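Local coordinates for NreA protein (PDB 4IUK) that probably serves as a nitrate receptor built on a GAF domain, as part of a staphylococcal nitrate- and oxygen-sensing system, at residues Ala53-Lys58 against Ile71-Gly76; Ile121-Asn126 against Phe150-Arg155; Ser61-Tyr66 against Leu111-Thr116. One frame throughout, in Å; residues are numbered along the deposited sequence.

Contact 1. Residues Ala53-Lys58 against Ile71-Gly76. With NO3 (nitrate ion), chain C.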
ATOM      1  N   ALA A  53     -14.621 -12.449   1.446  1.00 49.82           N
ATOM      2  CA  ALA A  53     -13.793 -11.598   0.593  1.00 47.16           C
ATOM      3  C   ALA A  53     -12.405 -11.464   1.202  1.00 43.95           C
ATOM      4  O   ALA A  53     -12.269 -11.353   2.419  1.00 43.51           O
ATOM      5  CB  ALA A  53     -14.421 -10.228   0.423  1.00 47.01           C
ATOM      6  N   VAL A  54     -11.379 -11.481   0.358  1.00 42.10           N
ATOM      7  CA  VAL A  54     -10.005 -11.330   0.833  1.00 39.14           C
ATOM      8  C   VAL A  54      -9.300 -10.162   0.151  1.00 37.66           C
ATOM      9  O   VAL A  54      -9.768  -9.647  -0.866  1.00 38.09           O
ATOM     10  CB  VAL A  54      -9.196 -12.610   0.592  1.00 39.71           C
ATOM     11  CG1 VAL A  54      -9.887 -13.799   1.254  1.00 42.29           C
ATOM     12  CG2 VAL A  54      -9.036 -12.855  -0.899  1.00 40.87           C
ATOM     13  N   ILE A  55      -8.178  -9.740   0.722  1.00 34.43           N
ATOM     14  CA  ILE A  55      -7.376  -8.673   0.133  1.00 32.54           C
ATOM     15  C   ILE A  55      -6.087  -9.264  -0.415  1.00 31.95           C
ATOM     16  O   ILE A  55      -5.419 -10.059   0.255  1.00 31.70           O
ATOM     17  CB  ILE A  55      -7.027  -7.581   1.164  1.00 30.56           C
ATOM     18  CG1 ILE A  55      -8.291  -6.890   1.669  1.00 31.50           C
ATOM     19  CG2 ILE A  55      -6.088  -6.549   0.561  1.00 28.91           C
ATOM     20  CD1 ILE A  55      -9.004  -6.089   0.613  1.00 32.44           C
ATOM     21  N   LYS A  56      -5.749  -8.899  -1.645  1.00 39.84           N
ATOM     22  CA  LYS A  56      -4.489  -9.325  -2.226  1.00 40.71           C
ATOM     23  C   LYS A  56      -3.744  -8.137  -2.818  1.00 40.28           C
ATOM     24  O   LYS A  56      -4.341  -7.110  -3.157  1.00 39.52           O
ATOM     25  CB  LYS A  56      -4.714 -10.393  -3.298  1.00 42.62           C
ATOM     26  CG  LYS A  56      -5.428 -11.635  -2.798  1.00 43.62           C
ATOM     27  CD  LYS A  56      -4.721 -12.890  -3.251  1.00 45.83           C
ATOM     28  CE  LYS A  56      -4.560 -12.900  -4.758  1.00 46.70           C
ATOM     29  NZ  LYS A  56      -5.881 -12.807  -5.442  1.00 46.62           N
ATOM     30  N   TRP A  57      -2.431  -8.284  -2.927  1.00 30.04           N
ATOM     31  CA  TRP A  57      -1.606  -7.281  -3.579  1.00 29.39           C
ATOM     32  C   TRP A  57      -1.599  -7.528  -5.084  1.00 31.46           C
ATOM     33  O   TRP A  57      -0.682  -8.147  -5.619  1.00 32.45           O
ATOM     34  CB  TRP A  57      -0.198  -7.284  -2.981  1.00 28.29           C
ATOM     35  CG  TRP A  57      -0.220  -6.763  -1.581  1.00 26.58           C
ATOM     36  CD1 TRP A  57      -0.235  -7.495  -0.430  1.00 26.35           C
ATOM     37  CD2 TRP A  57      -0.280  -5.385  -1.186  1.00 25.31           C
ATOM     38  NE1 TRP A  57      -0.285  -6.656   0.664  1.00 25.06           N
ATOM     39  CE2 TRP A  57      -0.312  -5.356   0.224  1.00 24.41           C
ATOM     40  CE3 TRP A  57      -0.296  -4.172  -1.890  1.00 25.19           C
ATOM     41  CZ2 TRP A  57      -0.363  -4.157   0.945  1.00 23.46           C
ATOM     42  CZ3 TRP A  57      -0.355  -2.987  -1.175  1.00 24.17           C
ATOM     43  CH2 TRP A  57      -0.383  -2.987   0.226  1.00 23.34           C
ATOM     44  N   LYS A  58      -2.647  -7.041  -5.744  1.00 39.21           N
ATOM     45  CA  LYS A  58      -2.901  -7.314  -7.155  1.00 40.76           C
ATOM     46  C   LYS A  58      -1.862  -6.720  -8.103  1.00 42.03           C
ATOM     47  O   LYS A  58      -1.493  -7.358  -9.086  1.00 44.00           O
ATOM     48  CB  LYS A  58      -4.299  -6.831  -7.550  1.00 40.16           C
ATOM     49  CG  LYS A  58      -5.435  -7.653  -6.959  1.00 39.94           C
ATOM     50  N   ILE A  71       0.517 -13.491  -1.048  1.00 40.72           N
ATOM     51  CA  ILE A  71      -0.115 -12.934   0.139  1.00 37.61           C
ATOM     52  C   ILE A  71      -1.636 -12.885   0.007  1.00 34.95           C
ATOM     53  O   ILE A  71      -2.169 -12.280  -0.925  1.00 33.85           O
ATOM     54  CB  ILE A  71       0.415 -11.521   0.439  1.00 35.96           C
ATOM     55  CG1 ILE A  71       1.917 -11.572   0.719  1.00 39.32           C
ATOM     56  CG2 ILE A  71      -0.324 -10.917   1.612  1.00 32.68           C
ATOM     57  CD1 ILE A  71       2.567 -10.217   0.812  1.00 37.94           C
ATOM     58  N   VAL A  72      -2.331 -13.537   0.937  1.00 47.86           N
ATOM     59  CA  VAL A  72      -3.788 -13.490   0.995  1.00 46.22           C
ATOM     60  C   VAL A  72      -4.199 -13.029   2.389  1.00 44.72           C
ATOM     61  O   VAL A  72      -3.876 -13.673   3.379  1.00 45.56           O
ATOM     62  CB  VAL A  72      -4.418 -14.870   0.720  1.00 47.74           C
ATOM     63  CG1 VAL A  72      -5.937 -14.760   0.647  1.00 46.60           C
ATOM     64  CG2 VAL A  72      -3.861 -15.459  -0.565  1.00 49.69           C
ATOM     65  N   LEU A  73      -4.903 -11.908   2.469  1.00 32.54           N
ATOM     66  CA  LEU A  73      -5.233 -11.327   3.765  1.00 31.84           C
ATOM     67  C   LEU A  73      -6.710 -11.463   4.068  1.00 33.59           C
ATOM     68  O   LEU A  73      -7.555 -11.169   3.223  1.00 34.38           O
ATOM     69  CB  LEU A  73      -4.852  -9.844   3.801  1.00 29.74           C
ATOM     70  CG  LEU A  73      -3.385  -9.477   3.560  1.00 28.19           C
ATOM     71  CD1 LEU A  73      -3.213  -7.968   3.447  1.00 26.64           C
ATOM     72  CD2 LEU A  73      -2.510 -10.021   4.684  1.00 28.22           C
ATOM     73  N   ARG A  74      -7.023 -11.904   5.280  1.00 57.86           N
ATOM     74  CA  ARG A  74      -8.402 -11.900   5.735  1.00 58.38           C
ATOM     75  C   ARG A  74      -8.772 -10.446   6.049  1.00 57.87           C
ATOM     76  O   ARG A  74      -7.888  -9.623   6.300  1.00 57.03           O
ATOM     77  CB  ARG A  74      -8.578 -12.832   6.944  1.00 59.26           C
ATOM     78  CG  ARG A  74      -8.402 -14.320   6.605  1.00 60.31           C
ATOM     79  CD  ARG A  74      -8.639 -15.237   7.811  1.00 61.50           C
ATOM     80  NE  ARG A  74      -8.135 -16.596   7.587  1.00 62.88           N
ATOM     81  CZ  ARG A  74      -8.883 -17.699   7.587  1.00 64.45           C
ATOM     82  NH1 ARG A  74     -10.190 -17.628   7.814  1.00 65.96           N
ATOM     83  NH2 ARG A  74      -8.320 -18.882   7.366  1.00 65.96           N
ATOM     84  N   PRO A  75     -10.076 -10.119   6.003  1.00 37.04           N
ATOM     85  CA  PRO A  75     -10.562  -8.760   6.264  1.00 36.59           C
ATOM     86  C   PRO A  75      -9.944  -8.132   7.512  1.00 35.47           C
ATOM     87  O   PRO A  75      -9.917  -8.764   8.568  1.00 36.56           O
ATOM     88  CB  PRO A  75     -12.058  -8.982   6.492  1.00 39.69           C
ATOM     89  CG  PRO A  75     -12.379 -10.139   5.647  1.00 41.31           C
ATOM     90  CD  PRO A  75     -11.188 -11.044   5.712  1.00 40.03           C
ATOM     91  N   GLY A  76      -9.450  -6.905   7.386  1.00 33.66           N
ATOM     92  CA  GLY A  76      -8.925  -6.175   8.521  1.00 33.40           C
ATOM     93  C   GLY A  76      -7.463  -6.442   8.813  1.00 32.09           C
ATOM     94  O   GLY A  76      -6.833  -5.699   9.564  1.00 31.98           O
TER
HETATM   95  N   NO3 C 200       0.401  -6.454   4.237  1.00 35.57           N
HETATM   96  O1  NO3 C 200       0.955  -7.563   3.596  1.00 37.81           O
HETATM   97  O2  NO3 C 200      -0.769  -5.870   3.753  1.00 34.52           O
HETATM   98  O3  NO3 C 200       1.019  -5.913   5.366  1.00 35.49           O
HETATM   99  O   HOH W   1      -1.115 -10.784  -2.938  1.00 30.31           O
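The carbonyl oxygen of Ile-71 and the backbone N of Trp-57 are joined through one water, which donates to Ile-71 O at 2.7 Å and accepts from Trp-57 N at 2.8 Å. This bridge carries on, through solvent, the direct antiparallel pairing of Ile-55 with Leu-73. There Ile-55 N reaches Leu-73 O at 2.9 Å and 170°, and Leu-73 N returns a bond to Ile-55 O, also 2.9 Å. Strand 72-73 is short, and toward Ile-71 the link to strand 54-61 passes through this water.

The two sides of the sheet differ in character. On one, Val-54 and Val-72 cross at a slant, and the bent chain of Lys-56 runs alongside Val-72 in the same direction, its CD 3.8 Å from Val-72 CG2, before NZ ends in a salt bridge with Glu-47. On the other side lie Ile-55, Leu-73 and the indole of Trp-57. With CG anti to the carbonyl carbon (chi1 -69°), the indole presents its pyrrole edge to two neighbours near the ring plane: Ile-71 CG2, 4.0 Å from CD1, and an oxygen of the nitrate. NE1 donates to nitrate O2 at 3.2 Å, though bent to 135°, with a weaker bond to O1, while Leu-73 CD1 packs 3.2 Å from the same O2. Backbone N atoms of Leu-79, Ala-80 and Ile-109 also hydrogen-bond the anion, so the donors identified here are uncharged N-H groups; they lie at the starts of helices 78-86 and 108-113, whose ends would probably favour an anion. The nitrate probably comes from the crystallisation liquor, but a small-ligand pocket between the antiparallel sheet and these helices is the arrangement expected of a GAF domain and consistent with a nitrate receptor.

Contact 2. Residues Ile121-Asn126 against Phe150-Arg155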
ATOM      1  N   ILE A 121      -1.893   4.443   1.771  1.00 24.68           N
ATOM      2  CA  ILE A 121      -2.986   5.388   1.576  1.00 28.62           C
ATOM      3  C   ILE A 121      -4.269   4.665   1.199  1.00 30.66           C
ATOM      4  O   ILE A 121      -4.271   3.817   0.310  1.00 29.12           O
ATOM      5  CB  ILE A 121      -2.626   6.411   0.478  1.00 29.92           C
ATOM      6  CG1 ILE A 121      -1.451   7.282   0.938  1.00 27.73           C
ATOM      7  CG2 ILE A 121      -3.820   7.277   0.123  1.00 34.50           C
ATOM      8  CD1 ILE A 121      -0.781   8.031  -0.187  1.00 27.79           C
ATOM      9  N   PRO A 122      -5.370   4.986   1.888  1.00 27.36           N
ATOM     10  CA  PRO A 122      -6.629   4.332   1.551  1.00 28.88           C
ATOM     11  C   PRO A 122      -7.091   4.734   0.167  1.00 30.83           C
ATOM     12  O   PRO A 122      -6.985   5.904  -0.209  1.00 34.12           O
ATOM     13  CB  PRO A 122      -7.593   4.852   2.625  1.00 32.37           C
ATOM     14  CG  PRO A 122      -7.000   6.147   3.065  1.00 34.27           C
ATOM     15  CD  PRO A 122      -5.521   5.940   3.000  1.00 29.34           C
ATOM     16  N   LEU A 123      -7.562   3.753  -0.594  1.00 35.10           N
ATOM     17  CA  LEU A 123      -8.169   4.019  -1.883  1.00 35.88           C
ATOM     18  C   LEU A 123      -9.674   3.992  -1.687  1.00 37.94           C
ATOM     19  O   LEU A 123     -10.225   3.006  -1.206  1.00 36.66           O
ATOM     20  CB  LEU A 123      -7.749   2.969  -2.910  1.00 32.29           C
ATOM     21  CG  LEU A 123      -6.254   2.841  -3.183  1.00 29.92           C
ATOM     22  CD1 LEU A 123      -5.991   1.729  -4.204  1.00 30.37           C
ATOM     23  CD2 LEU A 123      -5.677   4.191  -3.652  1.00 31.51           C
ATOM     24  N   TRP A 124     -10.320   5.094  -2.049  1.00 35.96           N
ATOM     25  CA  TRP A 124     -11.755   5.254  -1.898  1.00 38.64           C
ATOM     26  C   TRP A 124     -12.429   5.188  -3.252  1.00 41.09           C
ATOM     27  O   TRP A 124     -12.049   5.895  -4.183  1.00 41.70           O
ATOM     28  CB  TRP A 124     -12.071   6.603  -1.261  1.00 39.82           C
ATOM     29  CG  TRP A 124     -11.741   6.702   0.195  1.00 40.04           C
ATOM     30  CD1 TRP A 124     -10.496   6.778   0.757  1.00 40.05           C
ATOM     31  CD2 TRP A 124     -12.675   6.759   1.281  1.00 41.04           C
ATOM     32  NE1 TRP A 124     -10.600   6.870   2.124  1.00 40.90           N
ATOM     33  CE2 TRP A 124     -11.925   6.864   2.471  1.00 41.38           C
ATOM     34  CE3 TRP A 124     -14.071   6.730   1.362  1.00 43.16           C
ATOM     35  CZ2 TRP A 124     -12.526   6.944   3.725  1.00 41.75           C
ATOM     36  CZ3 TRP A 124     -14.667   6.803   2.607  1.00 44.46           C
ATOM     37  CH2 TRP A 124     -13.898   6.907   3.772  1.00 42.78           C
ATOM     38  N   LYS A 125     -13.425   4.322  -3.360  1.00 61.95           N
ATOM     39  CA  LYS A 125     -14.265   4.273  -4.539  1.00 62.15           C
ATOM     40  C   LYS A 125     -15.654   4.648  -4.053  1.00 64.30           C
ATOM     41  O   LYS A 125     -16.180   4.020  -3.130  1.00 64.02           O
ATOM     42  CB  LYS A 125     -14.249   2.868  -5.140  1.00 59.29           C
ATOM     43  CG  LYS A 125     -14.968   2.735  -6.473  1.00 60.12           C
ATOM     44  CD  LYS A 125     -15.000   1.282  -6.933  1.00 58.32           C
ATOM     45  N   ASN A 126     -16.232   5.684  -4.659  1.00 89.32           N
ATOM     46  CA  ASN A 126     -17.465   6.295  -4.168  1.00 91.40           C
ATOM     47  C   ASN A 126     -17.251   6.820  -2.755  1.00 92.57           C
ATOM     48  O   ASN A 126     -16.220   7.429  -2.466  1.00 93.11           O
ATOM     49  CB  ASN A 126     -18.630   5.306  -4.204  1.00 90.81           C
ATOM     50  CG  ASN A 126     -18.606   4.428  -5.436  1.00 89.41           C
ATOM     51  OD1 ASN A 126     -18.460   4.912  -6.557  1.00 89.91           O
ATOM     52  ND2 ASN A 126     -18.733   3.122  -5.232  1.00 87.73           N
ATOM     53  N   PHE A 150       0.560  13.239   0.127  1.00 47.60           N
ATOM     54  CA  PHE A 150       0.438  12.702  -1.228  1.00 47.45           C
ATOM     55  C   PHE A 150      -1.028  12.486  -1.602  1.00 50.26           C
ATOM     56  O   PHE A 150      -1.828  12.037  -0.783  1.00 51.44           O
ATOM     57  CB  PHE A 150       1.207  11.384  -1.372  1.00 44.58           C
ATOM     58  CG  PHE A 150       1.166  10.815  -2.762  1.00 44.49           C
ATOM     59  CD1 PHE A 150       2.104  11.199  -3.708  1.00 44.06           C
ATOM     60  CD2 PHE A 150       0.181   9.914  -3.134  1.00 45.28           C
ATOM     61  CE1 PHE A 150       2.065  10.690  -4.996  1.00 44.11           C
ATOM     62  CE2 PHE A 150       0.134   9.401  -4.425  1.00 45.11           C
ATOM     63  CZ  PHE A 150       1.079   9.791  -5.355  1.00 44.56           C
ATOM     64  N   ARG A 151      -1.368  12.797  -2.847  1.00 35.19           N
ATOM     65  CA  ARG A 151      -2.754  12.751  -3.284  1.00 38.12           C
ATOM     66  C   ARG A 151      -2.987  11.725  -4.385  1.00 37.12           C
ATOM     67  O   ARG A 151      -2.281  11.705  -5.390  1.00 36.33           O
ATOM     68  CB  ARG A 151      -3.205  14.138  -3.739  1.00 40.75           C
ATOM     69  CG  ARG A 151      -3.085  15.196  -2.652  1.00 42.28           C
ATOM     70  CD  ARG A 151      -4.449  15.727  -2.225  1.00 45.74           C
ATOM     71  NE  ARG A 151      -5.458  14.680  -2.061  1.00 46.90           N
ATOM     72  CZ  ARG A 151      -6.770  14.907  -2.127  1.00 49.74           C
ATOM     73  NH1 ARG A 151      -7.634  13.911  -1.972  1.00 50.78           N
ATOM     74  NH2 ARG A 151      -7.221  16.137  -2.354  1.00 51.25           N
ATOM     75  N   ILE A 152      -3.993  10.879  -4.181  1.00 52.07           N
ATOM     76  CA  ILE A 152      -4.356   9.843  -5.139  1.00 51.07           C
ATOM     77  C   ILE A 152      -5.122  10.416  -6.323  1.00 52.56           C
ATOM     78  O   ILE A 152      -4.877  10.045  -7.472  1.00 51.18           O
ATOM     79  CB  ILE A 152      -5.265   8.790  -4.489  1.00 51.90           C
ATOM     80  CG1 ILE A 152      -4.601   8.180  -3.259  1.00 50.64           C
ATOM     81  CG2 ILE A 152      -5.621   7.703  -5.489  1.00 50.11           C
ATOM     82  CD1 ILE A 152      -3.562   7.146  -3.579  1.00 46.73           C
ATOM     83  N   ASN A 153      -6.051  11.322  -6.024  1.00 49.31           N
ATOM     84  CA  ASN A 153      -7.045  11.802  -6.987  1.00 50.82           C
ATOM     85  C   ASN A 153      -6.478  12.249  -8.328  1.00 49.73           C
ATOM     86  O   ASN A 153      -5.428  12.892  -8.389  1.00 48.93           O
ATOM     87  CB  ASN A 153      -7.890  12.925  -6.373  1.00 54.01           C
ATOM     88  CG  ASN A 153      -8.410  12.574  -4.989  1.00 55.68           C
ATOM     89  OD1 ASN A 153      -7.764  11.844  -4.235  1.00 54.64           O
ATOM     90  ND2 ASN A 153      -9.582  13.096  -4.649  1.00 58.09           N
ATOM     91  N   GLN A 154      -7.189  11.889  -9.394  1.00 56.06           N
ATOM     92  CA  GLN A 154      -6.788  12.190 -10.763  1.00 55.50           C
ATOM     93  C   GLN A 154      -5.411  11.629 -11.096  1.00 53.14           C
ATOM     94  O   GLN A 154      -4.697  12.183 -11.927  1.00 53.06           O
ATOM     95  CB  GLN A 154      -6.834  13.698 -11.035  1.00 57.33           C
ATOM     96  N   ARG A 155      -5.044  10.527 -10.455  1.00 51.74           N
ATOM     97  CA  ARG A 155      -3.750   9.911 -10.714  1.00 49.54           C
ATOM     98  C   ARG A 155      -3.838   8.393 -10.658  1.00 48.01           C
ATOM     99  O   ARG A 155      -2.898   7.692 -11.033  1.00 46.60           O
ATOM    100  CB  ARG A 155      -2.710  10.406  -9.711  1.00 49.47           C
ATOM    101  CG  ARG A 155      -1.292  10.434 -10.261  1.00 48.40           C
ATOM    102  CD  ARG A 155      -0.366  11.123  -9.292  1.00 47.69           C
ATOM    103  NE  ARG A 155       1.024  11.079  -9.723  1.00 46.83           N
ATOM    104  CZ  ARG A 155       2.031  11.536  -8.988  1.00 46.05           C
ATOM    105  NH1 ARG A 155       1.781  12.060  -7.795  1.00 45.92           N
ATOM    106  NH2 ARG A 155       3.278  11.471  -9.436  1.00 45.71           N
TER
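Ile-121 and Ile-152 meet end on, the CG2 methyl of Ile-121 standing 3.6 Å from Ile-152 CG1 and almost as near to its CD1. The two branches of Ile-121 divide the work. CG1 is anti to the carbonyl carbon (chi1 -65°) and carries CD1 to Phe-150, the two side chains lying roughly perpendicular; CD1 approaches ring atom CD2 of Phe-150 to 3.6 Å. Leu-123, two residues along the same strand, comes in squarely across Ile-152 and sets its CD2 methyl 3.6 Å from Ile-152 CD1, with the CG2 branch of Ile-152 a little farther off. Ile-152 is thereby gripped by two strand residues, while Leu-133 of the adjacent strand 128-137 touches both Leu-123 and Ile-152. Phe-150 also packs on Ile-32 of helix 25-36, so the irregular segment 150-155 is fitted against both strand 117-125 and that helix. Two backbone polar atoms of this segment are met from elsewhere, Ile-152 N by Asp-161 and Phe-150 O by Arg-89. With no hydrogen bond between the segments themselves, their fit rests on the shape of the apolar branches and on the burial of their carbon surface.

Contact 3. Residues Ser61-Tyr66 against Leu111-Thr116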
ATOM      1  N   SER A  61       5.045  -2.574  -8.368  1.00 33.65           N
ATOM      2  CA  SER A  61       6.063  -1.914  -9.172  1.00 35.51           C
ATOM      3  C   SER A  61       7.385  -1.904  -8.415  1.00 35.22           C
ATOM      4  O   SER A  61       7.426  -1.576  -7.224  1.00 33.21           O
ATOM      5  CB  SER A  61       5.634  -0.482  -9.484  1.00 35.47           C
ATOM      6  OG  SER A  61       6.483   0.120 -10.446  1.00 37.86           O
ATOM      7  N   GLY A  62       8.460  -2.269  -9.110  1.00 37.65           N
ATOM      8  CA  GLY A  62       9.788  -2.265  -8.528  1.00 38.16           C
ATOM      9  C   GLY A  62       9.992  -3.322  -7.462  1.00 37.07           C
ATOM     10  O   GLY A  62      10.901  -3.209  -6.639  1.00 37.00           O
ATOM     11  N   ASN A  63       9.143  -4.349  -7.464  1.00 40.05           N
ATOM     12  CA  ASN A  63       9.279  -5.462  -6.525  1.00 41.85           C
ATOM     13  C   ASN A  63      10.599  -6.212  -6.711  1.00 44.64           C
ATOM     14  O   ASN A  63      11.096  -6.338  -7.827  1.00 45.96           O
ATOM     15  CB  ASN A  63       8.105  -6.437  -6.677  1.00 42.88           C
ATOM     16  CG  ASN A  63       7.987  -6.999  -8.091  1.00 44.45           C
ATOM     17  OD1 ASN A  63       7.660  -6.275  -9.033  1.00 43.07           O
ATOM     18  ND2 ASN A  63       8.247  -8.295  -8.240  1.00 47.24           N
ATOM     19  N   ILE A  64      11.165  -6.710  -5.617  1.00 44.46           N
ATOM     20  CA  ILE A  64      12.418  -7.449  -5.700  1.00 46.76           C
ATOM     21  C   ILE A  64      12.222  -8.955  -5.928  1.00 50.07           C
ATOM     22  O   ILE A  64      13.120  -9.634  -6.414  1.00 51.73           O
ATOM     23  CB  ILE A  64      13.341  -7.171  -4.489  1.00 45.40           C
ATOM     24  CG1 ILE A  64      12.618  -7.438  -3.172  1.00 44.81           C
ATOM     25  CG2 ILE A  64      13.826  -5.733  -4.524  1.00 42.34           C
ATOM     26  CD1 ILE A  64      13.476  -7.183  -1.946  1.00 43.20           C
ATOM     27  N   ASN A  65      11.042  -9.464  -5.589  1.00 42.87           N
ATOM     28  CA  ASN A  65      10.685 -10.855  -5.872  1.00 45.16           C
ATOM     29  C   ASN A  65       9.182 -11.000  -6.118  1.00 44.18           C
ATOM     30  O   ASN A  65       8.471 -10.003  -6.228  1.00 41.66           O
ATOM     31  CB  ASN A  65      11.128 -11.777  -4.736  1.00 46.76           C
ATOM     32  CG  ASN A  65      10.623 -11.317  -3.392  1.00 45.97           C
ATOM     33  OD1 ASN A  65       9.429 -11.386  -3.111  1.00 45.82           O
ATOM     34  ND2 ASN A  65      11.531 -10.845  -2.549  1.00 44.82           N
ATOM     35  N   TYR A  66       8.695 -12.234  -6.195  1.00 59.25           N
ATOM     36  CA  TYR A  66       7.282 -12.449  -6.485  1.00 57.48           C
ATOM     37  C   TYR A  66       6.480 -13.006  -5.312  1.00 57.25           C
ATOM     38  O   TYR A  66       5.339 -13.428  -5.480  1.00 55.28           O
ATOM     39  CB  TYR A  66       7.114 -13.325  -7.726  1.00 57.88           C
ATOM     40  CG  TYR A  66       7.525 -12.616  -8.993  1.00 57.59           C
ATOM     41  CD1 TYR A  66       6.742 -11.596  -9.521  1.00 55.10           C
ATOM     42  CD2 TYR A  66       8.697 -12.954  -9.655  1.00 59.53           C
ATOM     43  CE1 TYR A  66       7.114 -10.938 -10.675  1.00 55.02           C
ATOM     44  CE2 TYR A  66       9.074 -12.305 -10.809  1.00 59.37           C
ATOM     45  CZ  TYR A  66       8.281 -11.296 -11.314  1.00 57.29           C
ATOM     46  OH  TYR A  66       8.656 -10.639 -12.465  1.00 57.32           O
ATOM     47  N   LEU A 111       7.936  -7.373   5.112  1.00 35.45           N
ATOM     48  CA  LEU A 111       8.993  -8.376   5.204  1.00 40.18           C
ATOM     49  C   LEU A 111       9.400  -8.853   3.815  1.00 43.18           C
ATOM     50  O   LEU A 111      10.584  -8.914   3.482  1.00 44.81           O
ATOM     51  CB  LEU A 111       8.525  -9.570   6.025  1.00 43.20           C
ATOM     52  CG  LEU A 111       8.245  -9.325   7.504  1.00 40.68           C
ATOM     53  CD1 LEU A 111       7.722 -10.601   8.159  1.00 41.39           C
ATOM     54  CD2 LEU A 111       9.495  -8.821   8.202  1.00 40.06           C
ATOM     55  N   SER A 112       8.397  -9.188   3.013  1.00 39.63           N
ATOM     56  CA  SER A 112       8.602  -9.736   1.676  1.00 43.63           C
ATOM     57  C   SER A 112       9.407  -8.809   0.756  1.00 42.24           C
ATOM     58  O   SER A 112      10.203  -9.271  -0.064  1.00 45.30           O
ATOM     59  CB  SER A 112       7.243 -10.085   1.050  1.00 43.63           C
ATOM     60  OG  SER A 112       7.199  -9.780  -0.332  1.00 45.81           O
ATOM     61  N   GLU A 113       9.205  -7.505   0.903  1.00 44.03           N
ATOM     62  CA  GLU A 113       9.853  -6.538   0.027  1.00 42.77           C
ATOM     63  C   GLU A 113      10.978  -5.757   0.706  1.00 40.63           C
ATOM     64  O   GLU A 113      11.593  -4.894   0.080  1.00 39.63           O
ATOM     65  CB  GLU A 113       8.822  -5.580  -0.572  1.00 39.77           C
ATOM     66  CG  GLU A 113       7.969  -6.198  -1.660  1.00 42.47           C
ATOM     67  CD  GLU A 113       8.771  -6.527  -2.912  1.00 45.89           C
ATOM     68  OE1 GLU A 113       8.337  -7.405  -3.690  1.00 48.82           O
ATOM     69  OE2 GLU A 113       9.834  -5.904  -3.123  1.00 45.10           O
ATOM     70  N   ALA A 114      11.236  -6.065   1.976  1.00 39.44           N
ATOM     71  CA  ALA A 114      12.332  -5.463   2.738  1.00 38.00           C
ATOM     72  C   ALA A 114      12.228  -3.945   2.846  1.00 34.15           C
ATOM     73  O   ALA A 114      13.223  -3.239   2.668  1.00 33.71           O
ATOM     74  CB  ALA A 114      13.678  -5.854   2.140  1.00 40.50           C
ATOM     75  N   LEU A 115      11.030  -3.447   3.135  1.00 37.11           N
ATOM     76  CA  LEU A 115      10.800  -2.008   3.211  1.00 34.08           C
ATOM     77  C   LEU A 115      11.389  -1.394   4.479  1.00 32.90           C
ATOM     78  O   LEU A 115      11.164  -1.900   5.575  1.00 33.04           O
ATOM     79  CB  LEU A 115       9.304  -1.704   3.129  1.00 32.11           C
ATOM     80  CG  LEU A 115       8.597  -2.190   1.859  1.00 33.39           C
ATOM     81  CD1 LEU A 115       7.154  -1.699   1.823  1.00 31.30           C
ATOM     82  CD2 LEU A 115       9.351  -1.768   0.607  1.00 34.84           C
ATOM     83  N   THR A 116      12.139  -0.305   4.327  1.00 31.25           N
ATOM     84  CA  THR A 116      12.699   0.400   5.475  1.00 32.59           C
ATOM     85  C   THR A 116      11.938   1.688   5.823  1.00 31.72           C
ATOM     86  O   THR A 116      12.199   2.315   6.851  1.00 32.90           O
ATOM     87  CB  THR A 116      14.211   0.704   5.285  1.00 35.40           C
ATOM     88  OG1 THR A 116      14.406   1.614   4.188  1.00 35.70           O
ATOM     89  CG2 THR A 116      14.988  -0.586   5.040  1.00 36.77           C
TER
HETATM   90  O   HOH W   2       7.454  -9.938  -2.783  1.00 25.46           O
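The amide of Asn-65 bonds in its plane and the carboxylate of Glu-113 through a syn lone pair, holding loop 61-66 against the C-terminal end of helix 108-113, which finishes in a Schellman motif with Ala-114 at positive phi. Asn-65 ND2 donates to Ser-112 O at 3.2 Å, the acceptor near the amide plane and the donor almost in line with the C=O bond. The chi1 of Asn-65, 53°, wedges CG between the backbone N and the carbonyl carbon, which brings the amide across to the last helical turn. From the helix side, Glu-113, bent at chi2, offers that lone pair of OE2 to Ile-64 N, 2.9 Å away and nearly straight at 167°. The same OE2 meets Arg-138 in a salt bridge, which probably favours the ionised carboxylate in this buried setting.

One water ties the two groups together: it donates to Glu-113 OE1 at 2.8 Å and to Asn-65 OD1, and is also hydrogen-bonded to Ser-112 OG. Asn-65 OD1 accepts from Arg-67 N as well. Within the loop, Asn-63 ND2 bonds to Asn-65 O from well above the carbonyl plane, a bond that spans Ile-64. Ile-64 and Glu-113 run alongside with their ends pointing opposite ways, and the far methyl of Ile-64, CD1, ends 3.6 Å from Glu-113 O and 4.3 Å from Ala-114 CB.

Strand 54-61 enters contact 1 through its first half and then runs straight into the loop of contact 3. The chain next returns at 71-76, closing contact 1; only after helix 78-86 and further short helices does 111-116 close contact 3. The two therefore cross, with centres about 17 Å apart: contact 1 closes the hairpin, and contact 3 ties its connecting loop to the end of helix 108-113. Strand 117-125 follows that helix and opens contact 2, which the segment 150-155 closes after strand 128-137. Contact 2 comes in series, across the chain's centre from contact 3, and fastens the C-terminal region to the sheet that contact 1 also reaches.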